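Local coordinates for protein BONZAI 1 (Arabidopsis thaliana, PDB 6KXT) that binds phospholipids in a calcium-dependent manner and restrains cell death and defense responses, its second C2 domain forming this chain, at residues K93-S105 / G114-G126. Sequence-based numbering, arbitrary orientation. Where two conformers were deposited one is given.
Sequences KHSLIGKVQKSLS and GQGINFSLPTGAG
Lys99 and Ser120 form a lone antiparallel hydrogen-bonded pair where the edge strand 95-102 of one sheet of the C2 sandwich crosses strand 117-121 of the other at 116°. Lys99 N donates to Ser120 O (2.8 Å), in the carbonyl plane, and Ser120 N returns a straighter bond to Lys99 O (162° at the hydrogen). A water that donates to both Lys99 O and Asn118 O continues the link where the strands diverge. Phe119, its CG anti to the carbonyl carbon (chi1 -78°), runs along Gly98, which with Ile97 faces Cys85 in a classic beta bulge. CB and CG lie 3.9 Å from Gly98 CA, CD1 approaches Gly98 C at 3.4 Å, CE1 nears Gly98 O, and CZ reaches beyond; the side chain also packs on Cys85, Leu131 and Leu135. Val100 CG2 lies 3.9 Å from Ile117 CG2 and also touches Phe119 CD1. Lys102, bent at its second and fourth torsions, sets NZ above the carbonyl plane of Gln101, bonding to its O, and meets Ile117 tip to tip, CE 3.8 Å from CD1. With an alanine here, the end of Ile117 would probably lose its cover and Gln101 O its ammonium donor. At the other end, Leu96 CD2 packs on Leu121 CD2 (3.7 Å). Two main-chain bonds and the water thus carry the polar link between the sheets; the side chains across the seam add packing.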
loop_
_atom_site.group_PDB
_atom_site.type_symbol
_atom_site.label_atom_id
_atom_site.label_comp_id
_atom_site.label_asym_id
_atom_site.label_seq_id
_atom_site.Cartn_x
_atom_site.Cartn_y
_atom_site.Cartn_z
ATOM N N LYS A 93 -13.831 10.638 -9.082
ATOM C CA LYS A 93 -12.567 10.411 -9.829
ATOM C C LYS A 93 -11.393 10.821 -8.929
ATOM O O LYS A 93 -11.084 12.021 -8.792
ATOM C CB LYS A 93 -12.486 11.096 -11.195
ATOM C CG LYS A 93 -11.431 10.460 -12.098
ATOM C CD LYS A 93 -11.528 10.850 -13.566
ATOM C CE LYS A 93 -10.602 10.051 -14.462
ATOM N NZ LYS A 93 -10.781 10.386 -15.899
ATOM N N HIS A 94 -10.830 9.805 -8.299
ATOM C CA HIS A 94 -9.794 9.958 -7.259
ATOM C C HIS A 94 -8.446 10.166 -7.921
ATOM O O HIS A 94 -8.048 9.339 -8.763
ATOM C CB HIS A 94 -9.823 8.740 -6.352
ATOM C CG HIS A 94 -11.211 8.423 -5.897
ATOM N ND1 HIS A 94 -12.030 9.401 -5.352
ATOM C CD2 HIS A 94 -11.917 7.267 -5.842
ATOM C CE1 HIS A 94 -13.192 8.878 -5.023
ATOM N NE2 HIS A 94 -13.137 7.569 -5.265
ATOM N N SER A 95 -7.692 11.141 -7.437
ATOM C CA SER A 95 -6.397 11.444 -8.091
ATOM C C SER A 95 -5.252 10.699 -7.423
ATOM O O SER A 95 -5.276 10.485 -6.206
ATOM C CB SER A 95 -6.111 12.883 -8.162
ATOM O OG SER A 95 -6.206 13.485 -6.888
ATOM N N LEU A 96 -4.320 10.274 -8.247
ATOM C CA LEU A 96 -3.136 9.525 -7.776
ATOM C C LEU A 96 -2.184 10.442 -7.023
ATOM O O LEU A 96 -1.755 11.485 -7.576
ATOM C CB LEU A 96 -2.439 8.890 -8.970
ATOM C CG LEU A 96 -1.265 7.976 -8.634
ATOM C CD1 LEU A 96 -1.686 6.822 -7.744
ATOM C CD2 LEU A 96 -0.650 7.479 -9.928
ATOM N N ILE A 97 -1.857 10.042 -5.804
ATOM C CA ILE A 97 -0.811 10.700 -4.989
ATOM C C ILE A 97 0.519 9.972 -5.175
ATOM O O ILE A 97 1.528 10.663 -5.330
ATOM C CB ILE A 97 -1.272 10.796 -3.525
ATOM C CG1 ILE A 97 -2.549 11.661 -3.331
ATOM C CG2 ILE A 97 -0.103 11.235 -2.659
ATOM C CD1 ILE A 97 -3.177 11.544 -1.948
ATOM N N GLY A 98 0.543 8.639 -5.178
ATOM C CA GLY A 98 1.830 7.937 -5.322
ATOM C C GLY A 98 1.633 6.435 -5.343
ATOM O O GLY A 98 0.600 5.960 -4.878
ATOM N N LYS A 99 2.619 5.749 -5.913
ATOM C CA LYS A 99 2.611 4.292 -6.094
ATOM C C LYS A 99 3.877 3.706 -5.485
ATOM O O LYS A 99 4.996 4.257 -5.594
ATOM C CB LYS A 99 2.651 4.035 -7.612
ATOM C CG LYS A 99 2.646 2.598 -8.026
ATOM C CD LYS A 99 2.591 2.491 -9.537
ATOM C CE LYS A 99 2.341 1.041 -9.880
ATOM N NZ LYS A 99 2.432 0.840 -11.328
ATOM N N VAL A 100 3.698 2.524 -4.917
ATOM C CA VAL A 100 4.772 1.596 -4.477
ATOM C C VAL A 100 4.472 0.191 -5.027
ATOM O O VAL A 100 3.294 -0.147 -5.171
ATOM C CB VAL A 100 4.799 1.659 -2.934
ATOM C CG1 VAL A 100 5.413 0.440 -2.281
ATOM C CG2 VAL A 100 5.437 2.987 -2.480
ATOM N N GLN A 101 5.502 -0.537 -5.355
ATOM C CA GLN A 101 5.404 -1.955 -5.742
ATOM C C GLN A 101 6.294 -2.761 -4.805
ATOM O O GLN A 101 7.520 -2.637 -4.877
ATOM C CB GLN A 101 5.707 -2.139 -7.220
ATOM C CG GLN A 101 5.682 -3.622 -7.596
ATOM C CD GLN A 101 5.925 -3.891 -9.061
ATOM O OE1 GLN A 101 5.554 -3.102 -9.918
ATOM N NE2 GLN A 101 6.532 -5.027 -9.337
ATOM N N LYS A 102 5.680 -3.533 -3.918
ATOM C CA LYS A 102 6.384 -4.252 -2.835
ATOM C C LYS A 102 5.618 -5.536 -2.553
ATOM O O LYS A 102 4.400 -5.526 -2.581
ATOM C CB LYS A 102 6.383 -3.427 -1.543
ATOM C CG LYS A 102 7.289 -2.208 -1.531
ATOM C CD LYS A 102 8.695 -2.570 -1.112
ATOM C CE LYS A 102 9.738 -1.587 -1.577
ATOM N NZ LYS A 102 9.981 -1.687 -3.032
ATOM N N SER A 103 6.302 -6.592 -2.150
ATOM C CA SER A 103 5.657 -7.807 -1.631
ATOM C C SER A 103 5.406 -7.677 -0.142
ATOM O O SER A 103 5.935 -6.765 0.511
ATOM C CB SER A 103 6.515 -9.021 -1.831
ATOM O OG SER A 103 7.733 -8.897 -1.095
ATOM N N LEU A 104 4.636 -8.569 0.438
ATOM C CA LEU A 104 4.469 -8.587 1.906
ATOM C C LEU A 104 5.840 -8.788 2.547
ATOM O O LEU A 104 6.089 -8.189 3.627
ATOM C CB LEU A 104 3.472 -9.672 2.321
ATOM C CG LEU A 104 1.991 -9.481 1.999
ATOM C CD1 LEU A 104 1.129 -10.542 2.686
ATOM C CD2 LEU A 104 1.518 -8.094 2.347
ATOM N N SER A 105 6.683 -9.671 1.992
ATOM C CA SER A 105 8.038 -9.915 2.543
ATOM C C SER A 105 8.779 -8.574 2.610
ATOM O O SER A 105 9.490 -8.263 3.603
ATOM C CB SER A 105 8.741 -10.961 1.688
ATOM O OG SER A 105 10.021 -11.174 2.218
ATOM N N GLY A 114 12.781 -0.123 10.152
ATOM C CA GLY A 114 12.281 1.231 10.443
ATOM C C GLY A 114 12.545 2.202 9.312
ATOM O O GLY A 114 13.034 3.359 9.558
ATOM N N GLN A 115 12.380 1.757 8.101
ATOM C CA GLN A 115 12.717 2.524 6.890
ATOM C C GLN A 115 11.439 2.715 6.072
ATOM O O GLN A 115 10.624 1.775 6.009
ATOM C CB GLN A 115 13.804 1.794 6.075
ATOM C CG GLN A 115 15.207 1.849 6.725
ATOM C CD GLN A 115 15.918 3.162 6.498
ATOM O OE1 GLN A 115 16.446 3.375 5.423
ATOM N NE2 GLN A 115 15.993 4.044 7.488
ATOM N N GLY A 116 11.334 3.838 5.406
ATOM C CA GLY A 116 10.223 4.045 4.480
ATOM C C GLY A 116 10.592 3.705 3.040
ATOM O O GLY A 116 11.742 3.403 2.730
ATOM N N ILE A 117 9.603 3.786 2.198
ATOM C CA ILE A 117 9.752 3.639 0.725
ATOM C C ILE A 117 9.183 4.909 0.090
ATOM O O ILE A 117 7.992 5.206 0.336
ATOM C CB ILE A 117 9.139 2.324 0.195
ATOM C CG1 ILE A 117 9.253 2.267 -1.327
ATOM C CG2 ILE A 117 7.685 2.122 0.565
ATOM C CD1 ILE A 117 10.619 2.084 -1.784
ATOM N N ASN A 118 9.976 5.564 -0.751
ATOM C CA ASN A 118 9.462 6.764 -1.435
ATOM C C ASN A 118 8.383 6.380 -2.461
ATOM O O ASN A 118 8.561 5.400 -3.197
ATOM C CB ASN A 118 10.562 7.558 -2.093
ATOM C CG ASN A 118 11.403 8.287 -1.069
ATOM O OD1 ASN A 118 12.135 7.678 -0.294
ATOM N ND2 ASN A 118 11.350 9.613 -1.081
ATOM N N PHE A 119 7.310 7.125 -2.509
ATOM C CA PHE A 119 6.327 6.996 -3.587
ATOM C C PHE A 119 6.951 7.391 -4.919
ATOM O O PHE A 119 7.845 8.252 -4.950
ATOM C CB PHE A 119 5.134 7.875 -3.270
ATOM C CG PHE A 119 4.167 7.339 -2.245
ATOM C CD1 PHE A 119 3.458 6.175 -2.477
ATOM C CD2 PHE A 119 3.939 7.969 -1.039
ATOM C CE1 PHE A 119 2.536 5.661 -1.559
ATOM C CE2 PHE A 119 3.021 7.469 -0.123
ATOM C CZ PHE A 119 2.309 6.303 -0.379
ATOM N N SER A 120 6.357 6.839 -5.967
ATOM C CA SER A 120 6.652 7.362 -7.319
ATOM C C SER A 120 5.407 7.477 -8.161
ATOM O O SER A 120 4.311 7.080 -7.744
ATOM C CB SER A 120 7.682 6.545 -8.023
ATOM O OG SER A 120 7.138 5.286 -8.364
ATOM N N LEU A 121 5.572 8.217 -9.261
ATOM C CA LEU A 121 4.453 8.413 -10.226
ATOM C C LEU A 121 4.917 7.874 -11.562
ATOM O O LEU A 121 6.013 8.229 -12.005
ATOM C CB LEU A 121 4.115 9.890 -10.371
ATOM C CG LEU A 121 3.410 10.463 -9.155
ATOM C CD1 LEU A 121 3.294 11.984 -9.296
ATOM C CD2 LEU A 121 2.038 9.834 -8.912
ATOM N N PRO A 122 4.114 7.020 -12.211
ATOM C CA PRO A 122 4.402 6.616 -13.583
ATOM C C PRO A 122 4.372 7.832 -14.525
ATOM O O PRO A 122 3.601 8.717 -14.298
ATOM C CB PRO A 122 3.244 5.657 -13.891
ATOM C CG PRO A 122 2.718 5.207 -12.551
ATOM C CD PRO A 122 2.877 6.419 -11.688
ATOM N N THR A 123 5.320 7.916 -15.460
ATOM C CA THR A 123 5.507 9.123 -16.313
ATOM C C THR A 123 5.331 8.811 -17.796
ATOM O O THR A 123 5.502 7.637 -18.210
ATOM C CB THR A 123 6.902 9.695 -16.100
ATOM O OG1 THR A 123 7.846 8.700 -16.482
ATOM C CG2 THR A 123 7.097 10.083 -14.663
ATOM N N GLY A 124 5.091 9.885 -18.564
ATOM C CA GLY A 124 4.958 9.764 -20.034
ATOM C C GLY A 124 6.252 10.049 -20.759
ATOM O O GLY A 124 6.215 10.162 -21.989
ATOM N N ALA A 125 7.351 10.215 -20.024
ATOM C CA ALA A 125 8.713 10.421 -20.573
ATOM C C ALA A 125 9.720 10.025 -19.492
ATOM O O ALA A 125 9.546 10.510 -18.351
ATOM C CB ALA A 125 8.891 11.864 -20.995
ATOM N N GLY A 126 10.682 9.156 -19.822
ATOM C CA GLY A 126 11.767 8.726 -18.919
ATOM C C GLY A 126 11.276 7.723 -17.890
ATOM O O GLY A 126 10.202 7.136 -18.116
HETATM O O HOH W 1 7.772 3.694 -5.216
#